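Local atomic coordinates of FBP protein (PDB entry 5OEZ), a protein that probably hydrolyses fructose 1,6-bisphosphate to fructose 6-phosphate and phosphate with the help of magnesium, as a class 1 fructose-1,6-bisphosphatase working as a homotetramer. Residues Thr10-Thr13 / Gln14-Lys18; Met33-Gln36 / Thr37-Val41; Ala171-Gly174 / Ser175-Leu179; Lys237-Thr241 / Thr242-Ala246. All coordinates share one frame; numbering follows the deposited sequence.

Interactions 1, 2 and 3 form a connected group in the N-terminal part of the chain. Helix 12-18 of interaction 1 meets helix 27-47 of interaction 2, where Thr13 OG1 lies 3.2 Å from Gln36 NE2, and Leu12 also reaches the hairpin of interaction 3. Between interactions 2 and 3, Val39 CG1 packs 3.8 Å from Ala171 CB. Ile16 of interaction 1 and Thr29, beside Met33 of interaction 2, bind AMP in another structure of this enzyme; Tyr173 of interaction 3 lies beside Leu120, a metal ligand there. Interaction 4 stands apart, its nearest atoms about 17 Å from those of interaction 3, although both touch the third subunit.

Interaction 1 (Thr10-Thr13 / Gln14-Lys18); sequences TTLT and QYIIK
Thr10 meets Gln14 just ahead of helix 12-18, whose first turn is closed by a capping box between Thr11 and Gln14. The amide oxygen of Gln14 comes up beside the backbone here, with OE1 3.4 Å from Thr10 CA. At Thr11, the N-cap, the two side chains cross at about a right angle and each serves the other's backbone. Thr11 OG1 sits between its own backbone N and carbonyl carbon (chi1 70°) and accepts from Gln14 N at 3.1 Å. In return Thr11 N donates a hydrogen bond to Gln14 OE1 at 3.0 Å, in the carbonyl plane and nearly straight (164° at the hydrogen). The far end of that amide is held too: Gln14 NE2 bonds to Ser87 OG of the second subunit, so the cap is tied to a subunit interface. Thr11 O opens the helical ladder by taking Tyr15 N at 2.9 Å, and Leu12 O continues it with Ile16 N at 2.9 Å. The Leu12 side chain runs alongside that of Ile16 and points the same way, with CD1 3.9 Å from Ile16 CG1. This row faces helix 27-47 and strand 177-182, and Ile16 belongs to the AMP site seen in another structure of the enzyme. At Thr13, O takes Ile17 N at 3.1 Å, and the side chains again lie side by side, Thr13 CG2 3.9 Å from Ile17 CD1.

Interaction 2 (Met33-Gln36 / Thr37-Val41); sequences MAIQ and TSVKV
Ser38 turns its hydroxyl back along the helix toward the carbonyl of Ala34, and Thr37 does the same toward Met33 on the neighbouring track. Ser38 OG stands beside its own backbone N (chi1 -58°), which brings it within 2.8 Å of Ala34 O as a hydrogen-bond donor. Ser38 N reaches the same oxygen at 3.0 Å, and the two donors arrive from opposite faces of the carbonyl plane. Ala34 O is therefore gripped twice by one residue, so the buried hydroxyl has a partner within its own helix. Thr37 OG1 adopts the same torsion and lies 3.0 Å from Met33 O, with Glu198 of the second subunit as a further polar neighbour of the hydroxyl. All of this happens in the middle of the long helix 27-47, where the i to i+4 ladder runs unbroken from Met33 to Val41. Its sides face different neighbours: Ser38 looks to Phe81 and Tyr84 of helix 72-87, whereas Val39 lies against Ala171 and Tyr173 of strand 167-173. On the apolar side Ile35 CG2 and Val39 CG2 approach to 4.3 Å, a loose methyl-to-methyl contact one turn apart. Lys40 folds back instead of reaching straight out: its bend at chi3 (-66°) lays CE over the Gln36 carbonyl, 3.6 Å from O. Its ammonium is taken by Gly197 O of the same chain and, in the second subunit, by Ile196 O and a salt bridge to Glu198.

Interaction 3 (Ala171-Gly174 / Ser175-Leu179); sequences AVYG and SATNL
A tight beta hairpin joins strands 167-173 and 177-182, and its closing end is the meeting of Ala171-Gly174 with Ser175-Leu179. The short strand segments run almost exactly antiparallel, at 172°, with Val172 and Asn178 as the hydrogen-bonded pair. Val172 N donates to Asn178 O at 3.0 Å, and Asn178 N returns a bond to Val172 O at 3.1 Å. The flanking pairs, Ala171 with Leu179 and Tyr173 with Thr177, are non-hydrogen-bonded; CA-H...O contacts supplement the ladder there, Ala171 CA lying 3.2 Å from Asn178 O and Thr177 CA 3.3 Å from Val172 O. At the turn Gly174 N closes the loop by bonding to Ala176 O at 3.0 Å, though the bond is bent to 144°. Tyr173 and Thr177 bring their side chains together on one face of the sheet. With Thr177 OG1 beside its backbone N (chi1 -53°), the methyl CG2 is left anti to that N and approaches Tyr173 CD1 to 3.9 Å, meeting the ring at a slant. The phenol end is bound by Ser134 OG of strand 132-140. On the other face, Val172 CG2 lies 4.2 Å from Asn178 CB. Strands 132-140 and 187-193 extend the sheet on the two sides of the hairpin. Helix 27-47 covers the Tyr173 and Thr177 face, helix 252-262 lies against Val172 and Asn178, and Asn129 of the third subunit bonds to Ala176 O at the turn.

Interaction 4 (Lys237-Thr241 / Thr242-Ala246); sequences KMNKT and TRYSA
Asn239 and Thr242 exchange two hydrogen bonds across the turn that follows helix 227-238. Thr242 N donates to Asn239 OD1 at 2.8 Å, and Asn239 ND2 gives back a bond to Thr242 O at 3.0 Å, reaching it in the carbonyl plane. The amide oxygen is also the acceptor of an Asx turn, taking Thr241 N at 3.1 Å from above the amide plane, and it receives Thr241 OG1 at 2.7 Å as well. Three donors thus converge on one oxygen and should fix the rotation of the amide, which chi1 of 79° tucks in between the backbone N and carbonyl carbon of Asn239. The ND2 end has a further acceptor in Tyr235 O of the preceding helix.

Arg243 supplies the other hydrogen bonds, through its guanidinium. Its chain bends at chi2 and chi3, doubling back so that the group grips Asn239 O end-on through NH2 at 2.8 Å and NH1 at 3.1 Å. The carbonyl oxygen lies only 2° out of the guanidinium plane, and the side-chain amide of Asn239 is inclined 35° to the guanidinium.

This turn links helix 227-238 to strand 245-246 in a beta-alpha-beta unit, the strand pairing in parallel with 214-216. Tyr244 packs on Tyr215 and bonds to Glu327, while Lys237 forms salt bridges with Glu219 of its own chain and Glu219 of the third subunit.

Interaction 1 (Thr10-Thr13 / Gln14-Lys18)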
ATOM      1  N   THR C  10      19.549  -1.390   2.273  1.00 67.29           N
ATOM      2  CA  THR C  10      20.348  -0.901   1.139  1.00 63.48           C
ATOM      3  C   THR C  10      19.467  -0.695  -0.094  1.00 52.72           C
ATOM      4  O   THR C  10      19.019  -1.669  -0.699  1.00 50.69           O
ATOM      5  CB  THR C  10      21.484  -1.886   0.794  1.00 72.10           C
ATOM      6  OG1 THR C  10      22.312  -2.078   1.947  1.00 81.73           O
ATOM      7  CG2 THR C  10      22.360  -1.372  -0.373  1.00 78.28           C
ATOM      8  N   THR C  11      19.239   0.562  -0.474  1.00 49.11           N
ATOM      9  CA  THR C  11      18.452   0.859  -1.664  1.00 46.26           C
ATOM     10  C   THR C  11      19.288   0.767  -2.955  1.00 47.43           C
ATOM     11  O   THR C  11      20.524   0.810  -2.938  1.00 51.51           O
ATOM     12  CB  THR C  11      17.787   2.242  -1.623  1.00 46.79           C
ATOM     13  OG1 THR C  11      18.782   3.272  -1.742  1.00 48.12           O
ATOM     14  CG2 THR C  11      16.971   2.414  -0.334  1.00 54.20           C
ATOM     15  N   LEU C  12      18.582   0.628  -4.072  1.00 47.33           N
ATOM     16  CA  LEU C  12      19.196   0.594  -5.405  1.00 45.22           C
ATOM     17  C   LEU C  12      20.004   1.858  -5.681  1.00 43.88           C
ATOM     18  O   LEU C  12      21.154   1.792  -6.091  1.00 44.00           O
ATOM     19  CB  LEU C  12      18.130   0.401  -6.475  1.00 44.27           C
ATOM     20  CG  LEU C  12      18.585   0.417  -7.943  1.00 52.22           C
ATOM     21  CD1 LEU C  12      19.831  -0.421  -8.185  1.00 48.75           C
ATOM     22  CD2 LEU C  12      17.455  -0.076  -8.844  1.00 46.91           C
ATOM     23  N   THR C  13      19.413   3.002  -5.373  1.00 44.73           N
ATOM     24  CA  THR C  13      20.091   4.288  -5.471  1.00 47.26           C
ATOM     25  C   THR C  13      21.399   4.319  -4.673  1.00 50.51           C
ATOM     26  O   THR C  13      22.403   4.841  -5.164  1.00 54.97           O
ATOM     27  CB  THR C  13      19.135   5.417  -5.031  1.00 45.62           C
ATOM     28  OG1 THR C  13      18.081   5.517  -5.986  1.00 46.08           O
ATOM     29  CG2 THR C  13      19.837   6.752  -4.932  1.00 51.72           C
ATOM     30  N   GLN C  14      21.372   3.831  -3.434  1.00 49.74           N
ATOM     31  CA  GLN C  14      22.580   3.783  -2.602  1.00 52.93           C
ATOM     32  C   GLN C  14      23.631   2.885  -3.241  1.00 51.98           C
ATOM     33  O   GLN C  14      24.793   3.233  -3.277  1.00 54.93           O
ATOM     34  CB  GLN C  14      22.279   3.228  -1.209  1.00 54.37           C
ATOM     35  CG  GLN C  14      21.807   4.228  -0.180  1.00 55.14           C
ATOM     36  CD  GLN C  14      21.457   3.536   1.134  1.00 56.34           C
ATOM     37  OE1 GLN C  14      20.808   2.483   1.150  1.00 55.16           O
ATOM     38  NE2 GLN C  14      21.880   4.122   2.235  1.00 58.49           N
ATOM     39  N   TYR C  15      23.203   1.715  -3.689  1.00 50.54           N
ATOM     40  CA  TYR C  15      24.089   0.749  -4.333  1.00 58.73           C
ATOM     41  C   TYR C  15      24.801   1.366  -5.560  1.00 54.95           C
ATOM     42  O   TYR C  15      26.002   1.230  -5.707  1.00 53.35           O
ATOM     43  CB  TYR C  15      23.286  -0.514  -4.716  1.00 60.13           C
ATOM     44  CG  TYR C  15      24.047  -1.565  -5.504  1.00 63.16           C
ATOM     45  CD1 TYR C  15      24.076  -1.545  -6.908  1.00 76.56           C
ATOM     46  CD2 TYR C  15      24.739  -2.575  -4.850  1.00 81.37           C
ATOM     47  CE1 TYR C  15      24.780  -2.502  -7.626  1.00 88.68           C
ATOM     48  CE2 TYR C  15      25.450  -3.534  -5.558  1.00 81.17           C
ATOM     49  CZ  TYR C  15      25.468  -3.491  -6.937  1.00 90.33           C
ATOM     50  OH  TYR C  15      26.180  -4.441  -7.618  1.00111.59           O
ATOM     51  N   ILE C  16      24.047   2.068  -6.399  1.00 51.17           N
ATOM     52  CA  ILE C  16      24.583   2.728  -7.597  1.00 52.19           C
ATOM     53  C   ILE C  16      25.607   3.803  -7.230  1.00 61.41           C
ATOM     54  O   ILE C  16      26.679   3.869  -7.842  1.00 64.25           O
ATOM     55  CB  ILE C  16      23.461   3.379  -8.441  1.00 52.80           C
ATOM     56  CG1 ILE C  16      22.488   2.329  -8.997  1.00 56.37           C
ATOM     57  CG2 ILE C  16      24.019   4.208  -9.585  1.00 58.00           C
ATOM     58  CD1 ILE C  16      23.045   1.424 -10.055  1.00 58.99           C
ATOM     59  N   ILE C  17      25.273   4.642  -6.247  1.00 64.87           N
ATOM     60  CA  ILE C  17      26.155   5.743  -5.820  1.00 67.48           C
ATOM     61  C   ILE C  17      27.463   5.200  -5.259  1.00 67.35           C
ATOM     62  O   ILE C  17      28.527   5.721  -5.571  1.00 67.32           O
ATOM     63  CB  ILE C  17      25.469   6.673  -4.776  1.00 64.16           C
ATOM     64  CG1 ILE C  17      24.343   7.463  -5.449  1.00 60.24           C
ATOM     65  CG2 ILE C  17      26.466   7.647  -4.151  1.00 60.12           C
ATOM     66  CD1 ILE C  17      23.406   8.154  -4.483  1.00 62.63           C
ATOM     67  N   LYS C  18      27.361   4.172  -4.417  1.00 69.50           N
ATOM     68  CA  LYS C  18      28.516   3.550  -3.791  1.00 68.57           C
ATOM     69  C   LYS C  18      29.427   2.904  -4.834  1.00 69.64           C
ATOM     70  O   LYS C  18      30.646   2.992  -4.732  1.00 82.90           O
ATOM     71  CB  LYS C  18      28.061   2.531  -2.728  1.00 71.58           C
ATOM     72  CG  LYS C  18      29.216   1.904  -1.939  1.00 87.91           C
ATOM     73  CD  LYS C  18      29.887   2.950  -1.017  1.00 95.83           C
ATOM     74  CE  LYS C  18      31.349   2.824  -0.686  1.00103.14           C
ATOM     75  NZ  LYS C  18      31.604   1.654   0.167  1.00107.19           N
TER

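Interaction 2 (Met33-Gln36 / Thr37-Val41)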
ATOM      1  N   MET C  33      17.475   6.589 -11.411  1.00 52.39           N
ATOM      2  CA  MET C  33      16.307   7.179 -10.741  1.00 50.22           C
ATOM      3  C   MET C  33      15.118   7.208 -11.659  1.00 46.78           C
ATOM      4  O   MET C  33      13.996   6.874 -11.251  1.00 50.93           O
ATOM      5  CB  MET C  33      16.539   8.626 -10.315  1.00 57.52           C
ATOM      6  CG  MET C  33      16.559   8.873  -8.833  1.00 82.10           C
ATOM      7  SD  MET C  33      18.226   9.152  -8.232  1.00111.25           S
ATOM      8  CE  MET C  33      18.910  10.595  -9.013  1.00 91.84           C
ATOM      9  N   ALA C  34      15.351   7.686 -12.881  1.00 43.85           N
ATOM     10  CA  ALA C  34      14.283   7.788 -13.864  1.00 42.45           C
ATOM     11  C   ALA C  34      13.670   6.403 -14.189  1.00 40.00           C
ATOM     12  O   ALA C  34      12.444   6.272 -14.303  1.00 39.12           O
ATOM     13  CB  ALA C  34      14.792   8.477 -15.114  1.00 45.76           C
ATOM     14  N   ILE C  35      14.518   5.384 -14.302  1.00 41.47           N
ATOM     15  CA  ILE C  35      14.062   4.017 -14.574  1.00 43.51           C
ATOM     16  C   ILE C  35      13.261   3.439 -13.406  1.00 48.46           C
ATOM     17  O   ILE C  35      12.232   2.782 -13.611  1.00 48.92           O
ATOM     18  CB  ILE C  35      15.243   3.096 -14.955  1.00 43.16           C
ATOM     19  CG1 ILE C  35      15.773   3.497 -16.343  1.00 50.29           C
ATOM     20  CG2 ILE C  35      14.821   1.631 -14.995  1.00 42.85           C
ATOM     21  CD1 ILE C  35      17.013   2.763 -16.802  1.00 46.60           C
ATOM     22  N   GLN C  36      13.748   3.647 -12.187  1.00 46.21           N
ATOM     23  CA  GLN C  36      13.025   3.195 -11.001  1.00 46.98           C
ATOM     24  C   GLN C  36      11.642   3.819 -10.936  1.00 48.17           C
ATOM     25  O   GLN C  36      10.669   3.121 -10.662  1.00 43.58           O
ATOM     26  CB  GLN C  36      13.770   3.556  -9.736  1.00 50.02           C
ATOM     27  CG  GLN C  36      14.984   2.704  -9.472  1.00 56.50           C
ATOM     28  CD  GLN C  36      15.684   3.178  -8.216  1.00 61.19           C
ATOM     29  OE1 GLN C  36      15.247   2.871  -7.109  1.00 67.48           O
ATOM     30  NE2 GLN C  36      16.773   3.935  -8.381  1.00 56.63           N
ATOM     31  N   THR C  37      11.563   5.122 -11.194  1.00 39.38           N
ATOM     32  CA  THR C  37      10.285   5.811 -11.159  1.00 44.20           C
ATOM     33  C   THR C  37       9.335   5.235 -12.180  1.00 43.45           C
ATOM     34  O   THR C  37       8.135   5.017 -11.882  1.00 44.98           O
ATOM     35  CB  THR C  37      10.444   7.333 -11.385  1.00 44.93           C
ATOM     36  OG1 THR C  37      11.326   7.857 -10.396  1.00 45.10           O
ATOM     37  CG2 THR C  37       9.111   8.043 -11.247  1.00 49.98           C
ATOM     38  N   SER C  38       9.861   4.984 -13.385  1.00 43.34           N
ATOM     39  CA  SER C  38       9.057   4.419 -14.487  1.00 45.02           C
ATOM     40  C   SER C  38       8.492   3.063 -14.104  1.00 38.73           C
ATOM     41  O   SER C  38       7.317   2.774 -14.342  1.00 44.46           O
ATOM     42  CB  SER C  38       9.896   4.276 -15.762  1.00 44.77           C
ATOM     43  OG  SER C  38      10.441   5.521 -16.157  1.00 48.18           O
ATOM     44  N   VAL C  39       9.347   2.241 -13.509  1.00 36.63           N
ATOM     45  CA  VAL C  39       8.966   0.890 -13.107  1.00 40.90           C
ATOM     46  C   VAL C  39       7.849   0.922 -12.064  1.00 40.14           C
ATOM     47  O   VAL C  39       6.909   0.129 -12.145  1.00 40.75           O
ATOM     48  CB  VAL C  39      10.189   0.075 -12.647  1.00 38.37           C
ATOM     49  CG1 VAL C  39       9.788  -1.257 -12.025  1.00 40.56           C
ATOM     50  CG2 VAL C  39      11.093  -0.216 -13.849  1.00 40.70           C
ATOM     51  N   LYS C  40       7.942   1.850 -11.121  1.00 42.10           N
ATOM     52  CA  LYS C  40       6.936   1.957 -10.067  1.00 42.22           C
ATOM     53  C   LYS C  40       5.599   2.434 -10.591  1.00 43.45           C
ATOM     54  O   LYS C  40       4.552   1.984 -10.122  1.00 48.60           O
ATOM     55  CB  LYS C  40       7.432   2.863  -8.947  1.00 41.08           C
ATOM     56  CG  LYS C  40       8.561   2.215  -8.181  1.00 43.54           C
ATOM     57  CD  LYS C  40       9.031   2.998  -6.978  1.00 47.24           C
ATOM     58  CE  LYS C  40       9.679   4.307  -7.363  1.00 45.47           C
ATOM     59  NZ  LYS C  40       9.759   5.143  -6.138  1.00 51.46           N
ATOM     60  N   VAL C  41       5.635   3.361 -11.542  1.00 43.14           N
ATOM     61  CA  VAL C  41       4.423   3.852 -12.174  1.00 45.95           C
ATOM     62  C   VAL C  41       3.726   2.731 -12.948  1.00 44.61           C
ATOM     63  O   VAL C  41       2.505   2.581 -12.879  1.00 47.66           O
ATOM     64  CB  VAL C  41       4.716   5.065 -13.097  1.00 53.39           C
ATOM     65  CG1 VAL C  41       3.519   5.396 -13.986  1.00 52.34           C
ATOM     66  CG2 VAL C  41       5.074   6.278 -12.251  1.00 49.17           C
TER

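Interaction 3 (Ala171-Gly174 / Ser175-Leu179)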
ATOM      1  N   ALA C 171      12.837  -5.459 -15.326  1.00 39.06           N
ATOM      2  CA  ALA C 171      11.897  -5.527 -14.227  1.00 39.57           C
ATOM      3  C   ALA C 171      10.883  -6.651 -14.492  1.00 38.96           C
ATOM      4  O   ALA C 171      10.434  -6.825 -15.619  1.00 33.36           O
ATOM      5  CB  ALA C 171      11.189  -4.194 -14.061  1.00 37.85           C
ATOM      6  N   VAL C 172      10.542  -7.409 -13.448  1.00 36.71           N
ATOM      7  CA  VAL C 172       9.505  -8.435 -13.517  1.00 39.30           C
ATOM      8  C   VAL C 172       8.368  -8.002 -12.617  1.00 39.36           C
ATOM      9  O   VAL C 172       8.580  -7.777 -11.433  1.00 40.81           O
ATOM     10  CB  VAL C 172       9.972  -9.783 -12.967  1.00 41.82           C
ATOM     11  CG1 VAL C 172       9.075 -10.902 -13.484  1.00 46.02           C
ATOM     12  CG2 VAL C 172      11.399 -10.044 -13.327  1.00 46.83           C
ATOM     13  N   TYR C 173       7.173  -7.901 -13.178  1.00 43.49           N
ATOM     14  CA  TYR C 173       5.975  -7.548 -12.440  1.00 43.77           C
ATOM     15  C   TYR C 173       5.187  -8.829 -12.186  1.00 43.19           C
ATOM     16  O   TYR C 173       4.456  -9.304 -13.045  1.00 53.79           O
ATOM     17  CB  TYR C 173       5.139  -6.543 -13.239  1.00 47.49           C
ATOM     18  CG  TYR C 173       5.909  -5.343 -13.753  1.00 49.94           C
ATOM     19  CD1 TYR C 173       6.148  -4.230 -12.935  1.00 43.95           C
ATOM     20  CD2 TYR C 173       6.404  -5.312 -15.066  1.00 44.03           C
ATOM     21  CE1 TYR C 173       6.870  -3.139 -13.408  1.00 45.84           C
ATOM     22  CE2 TYR C 173       7.125  -4.221 -15.542  1.00 43.16           C
ATOM     23  CZ  TYR C 173       7.355  -3.132 -14.714  1.00 46.24           C
ATOM     24  OH  TYR C 173       8.044  -2.035 -15.188  1.00 44.44           O
ATOM     25  N   GLY C 174       5.399  -9.411 -11.014  1.00 42.01           N
ATOM     26  CA  GLY C 174       4.641 -10.565 -10.533  1.00 41.61           C
ATOM     27  C   GLY C 174       4.115 -10.261  -9.143  1.00 44.69           C
ATOM     28  O   GLY C 174       3.792  -9.105  -8.840  1.00 42.14           O
ATOM     29  N   SER C 175       4.023 -11.286  -8.292  1.00 53.86           N
ATOM     30  CA  SER C 175       3.517 -11.099  -6.905  1.00 56.42           C
ATOM     31  C   SER C 175       4.460 -10.209  -6.116  1.00 59.50           C
ATOM     32  O   SER C 175       4.028  -9.478  -5.249  1.00 63.94           O
ATOM     33  CB  SER C 175       3.266 -12.432  -6.189  1.00 60.44           C
ATOM     34  OG  SER C 175       4.236 -13.407  -6.538  1.00 70.97           O
ATOM     35  N   ALA C 176       5.748 -10.270  -6.449  1.00 57.00           N
ATOM     36  CA  ALA C 176       6.689  -9.229  -6.100  1.00 49.49           C
ATOM     37  C   ALA C 176       7.104  -8.518  -7.389  1.00 51.97           C
ATOM     38  O   ALA C 176       6.891  -9.027  -8.479  1.00 57.30           O
ATOM     39  CB  ALA C 176       7.896  -9.831  -5.415  1.00 54.86           C
ATOM     40  N   THR C 177       7.697  -7.341  -7.243  1.00 43.99           N
ATOM     41  CA  THR C 177       8.276  -6.596  -8.345  1.00 44.22           C
ATOM     42  C   THR C 177       9.802  -6.624  -8.165  1.00 44.97           C
ATOM     43  O   THR C 177      10.308  -6.117  -7.167  1.00 47.17           O
ATOM     44  CB  THR C 177       7.760  -5.162  -8.353  1.00 44.17           C
ATOM     45  OG1 THR C 177       6.331  -5.194  -8.325  1.00 48.37           O
ATOM     46  CG2 THR C 177       8.226  -4.398  -9.586  1.00 47.03           C
ATOM     47  N   ASN C 178      10.503  -7.253  -9.111  1.00 41.37           N
ATOM     48  CA  ASN C 178      11.947  -7.398  -9.076  1.00 37.28           C
ATOM     49  C   ASN C 178      12.588  -6.530 -10.105  1.00 40.00           C
ATOM     50  O   ASN C 178      11.996  -6.263 -11.136  1.00 42.80           O
ATOM     51  CB  ASN C 178      12.336  -8.811  -9.376  1.00 36.95           C
ATOM     52  CG  ASN C 178      11.824  -9.782  -8.336  1.00 46.25           C
ATOM     53  OD1 ASN C 178      11.121 -10.747  -8.654  1.00 56.87           O
ATOM     54  ND2 ASN C 178      12.185  -9.542  -7.092  1.00 42.22           N
ATOM     55  N   LEU C 179      13.789  -6.060  -9.795  1.00 37.43           N
ATOM     56  CA  LEU C 179      14.601  -5.309 -10.724  1.00 38.23           C
ATOM     57  C   LEU C 179      15.976  -5.933 -10.711  1.00 41.42           C
ATOM     58  O   LEU C 179      16.610  -6.013  -9.665  1.00 42.40           O
ATOM     59  CB  LEU C 179      14.658  -3.831 -10.335  1.00 45.08           C
ATOM     60  CG  LEU C 179      15.112  -2.859 -11.426  1.00 45.29           C
ATOM     61  CD1 LEU C 179      14.488  -1.497 -11.191  1.00 51.41           C
ATOM     62  CD2 LEU C 179      16.626  -2.747 -11.490  1.00 48.01           C
TER

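Interaction 4 (Lys237-Thr241 / Thr242-Ala246)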
ATOM      1  N   LYS C 237      13.674 -35.044 -23.948  1.00 43.44           N
ATOM      2  CA  LYS C 237      12.559 -35.887 -23.514  1.00 46.12           C
ATOM      3  C   LYS C 237      12.821 -37.383 -23.434  1.00 50.32           C
ATOM      4  O   LYS C 237      12.160 -38.078 -22.662  1.00 56.80           O
ATOM      5  CB  LYS C 237      11.422 -35.735 -24.489  1.00 50.00           C
ATOM      6  CG  LYS C 237      10.915 -34.329 -24.646  1.00 53.79           C
ATOM      7  CD  LYS C 237       9.744 -34.420 -25.586  1.00 66.10           C
ATOM      8  CE  LYS C 237       9.228 -33.057 -25.935  1.00 68.35           C
ATOM      9  NZ  LYS C 237       7.918 -33.249 -26.581  1.00 73.81           N
ATOM     10  N   MET C 238      13.697 -37.907 -24.284  1.00 54.28           N
ATOM     11  CA  MET C 238      13.800 -39.361 -24.462  1.00 57.19           C
ATOM     12  C   MET C 238      15.137 -39.988 -24.129  1.00 52.09           C
ATOM     13  O   MET C 238      15.243 -41.200 -24.148  1.00 53.70           O
ATOM     14  CB  MET C 238      13.379 -39.742 -25.884  1.00 68.43           C
ATOM     15  CG  MET C 238      11.866 -39.676 -26.096  1.00 86.90           C
ATOM     16  SD  MET C 238      11.326 -40.116 -27.767  1.00135.18           S
ATOM     17  CE  MET C 238      12.145 -38.887 -28.779  1.00 98.67           C
ATOM     18  N   ASN C 239      16.142 -39.196 -23.773  1.00 54.79           N
ATOM     19  CA  ASN C 239      17.441 -39.760 -23.369  1.00 58.32           C
ATOM     20  C   ASN C 239      17.300 -40.575 -22.077  1.00 56.51           C
ATOM     21  O   ASN C 239      16.441 -40.289 -21.257  1.00 61.04           O
ATOM     22  CB  ASN C 239      18.517 -38.660 -23.213  1.00 53.66           C
ATOM     23  CG  ASN C 239      18.406 -37.909 -21.896  1.00 53.95           C
ATOM     24  OD1 ASN C 239      19.105 -38.236 -20.944  1.00 55.34           O
ATOM     25  ND2 ASN C 239      17.533 -36.909 -21.834  1.00 48.67           N
ATOM     26  N   LYS C 240      18.165 -41.572 -21.908  1.00 64.58           N
ATOM     27  CA  LYS C 240      18.070 -42.528 -20.795  1.00 67.66           C
ATOM     28  C   LYS C 240      18.720 -42.041 -19.508  1.00 65.06           C
ATOM     29  O   LYS C 240      18.521 -42.626 -18.454  1.00 76.57           O
ATOM     30  CB  LYS C 240      18.718 -43.856 -21.184  1.00 70.56           C
ATOM     31  CG  LYS C 240      18.147 -44.480 -22.446  1.00 77.18           C
ATOM     32  CD  LYS C 240      16.624 -44.652 -22.424  1.00 83.07           C
ATOM     33  CE  LYS C 240      16.113 -45.788 -23.331  1.00 88.26           C
ATOM     34  NZ  LYS C 240      14.928 -46.549 -22.825  1.00104.86           N
ATOM     35  N   THR C 241      19.481 -40.964 -19.593  1.00 62.38           N
ATOM     36  CA  THR C 241      20.362 -40.553 -18.516  1.00 62.64           C
ATOM     37  C   THR C 241      19.812 -39.445 -17.610  1.00 60.46           C
ATOM     38  O   THR C 241      19.954 -39.530 -16.399  1.00 67.21           O
ATOM     39  CB  THR C 241      21.704 -40.107 -19.120  1.00 70.91           C
ATOM     40  OG1 THR C 241      21.500 -39.004 -20.015  1.00 86.60           O
ATOM     41  CG2 THR C 241      22.330 -41.252 -19.902  1.00 78.35           C
ATOM     42  N   THR C 242      19.184 -38.425 -18.194  1.00 56.75           N
ATOM     43  CA  THR C 242      18.823 -37.198 -17.483  1.00 57.80           C
ATOM     44  C   THR C 242      17.372 -36.789 -17.765  1.00 58.39           C
ATOM     45  O   THR C 242      17.011 -36.532 -18.913  1.00 59.28           O
ATOM     46  CB  THR C 242      19.766 -36.047 -17.893  1.00 62.31           C
ATOM     47  OG1 THR C 242      21.121 -36.497 -17.859  1.00 73.83           O
ATOM     48  CG2 THR C 242      19.639 -34.814 -16.981  1.00 58.36           C
ATOM     49  N   ARG C 243      16.552 -36.718 -16.717  1.00 53.69           N
ATOM     50  CA  ARG C 243      15.161 -36.272 -16.842  1.00 56.44           C
ATOM     51  C   ARG C 243      15.088 -34.752 -16.816  1.00 53.04           C
ATOM     52  O   ARG C 243      15.723 -34.129 -15.977  1.00 55.87           O
ATOM     53  CB  ARG C 243      14.291 -36.860 -15.726  1.00 53.66           C
ATOM     54  CG  ARG C 243      14.198 -38.385 -15.741  1.00 59.02           C
ATOM     55  CD  ARG C 243      13.142 -38.924 -16.704  1.00 59.61           C
ATOM     56  NE  ARG C 243      13.398 -38.560 -18.099  1.00 70.63           N
ATOM     57  CZ  ARG C 243      14.313 -39.115 -18.903  1.00 68.60           C
ATOM     58  NH1 ARG C 243      15.110 -40.094 -18.473  1.00 72.09           N
ATOM     59  NH2 ARG C 243      14.440 -38.672 -20.158  1.00 68.32           N
ATOM     60  N   TYR C 244      14.301 -34.177 -17.731  1.00 49.91           N
ATOM     61  CA  TYR C 244      14.137 -32.725 -17.880  1.00 46.14           C
ATOM     62  C   TYR C 244      12.700 -32.295 -17.579  1.00 47.91           C
ATOM     63  O   TYR C 244      11.771 -33.015 -17.902  1.00 45.02           O
ATOM     64  CB  TYR C 244      14.493 -32.302 -19.311  1.00 49.15           C
ATOM     65  CG  TYR C 244      15.970 -32.075 -19.535  1.00 44.09           C
ATOM     66  CD1 TYR C 244      16.848 -33.139 -19.761  1.00 43.37           C
ATOM     67  CD2 TYR C 244      16.489 -30.794 -19.531  1.00 46.84           C
ATOM     68  CE1 TYR C 244      18.208 -32.920 -19.959  1.00 45.14           C
ATOM     69  CE2 TYR C 244      17.842 -30.564 -19.747  1.00 44.38           C
ATOM     70  CZ  TYR C 244      18.698 -31.622 -19.949  1.00 45.78           C
ATOM     71  OH  TYR C 244      20.034 -31.351 -20.158  1.00 48.71           O
ATOM     72  N   SER C 245      12.540 -31.121 -16.963  1.00 47.43           N
ATOM     73  CA  SER C 245      11.240 -30.480 -16.771  1.00 49.48           C
ATOM     74  C   SER C 245      11.074 -29.375 -17.778  1.00 46.46           C
ATOM     75  O   SER C 245      12.019 -28.632 -18.032  1.00 40.33           O
ATOM     76  CB  SER C 245      11.134 -29.817 -15.394  1.00 47.60           C
ATOM     77  OG  SER C 245      11.157 -30.765 -14.373  1.00 67.22           O
ATOM     78  N   ALA C 246       9.846 -29.220 -18.272  1.00 44.72           N
ATOM     79  CA  ALA C 246       9.466 -28.128 -19.165  1.00 43.57           C
ATOM     80  C   ALA C 246       8.677 -27.043 -18.401  1.00 51.00           C
ATOM     81  O   ALA C 246       7.814 -27.358 -17.575  1.00 46.40           O
ATOM     82  CB  ALA C 246       8.656 -28.670 -20.317  1.00 47.52           C
TER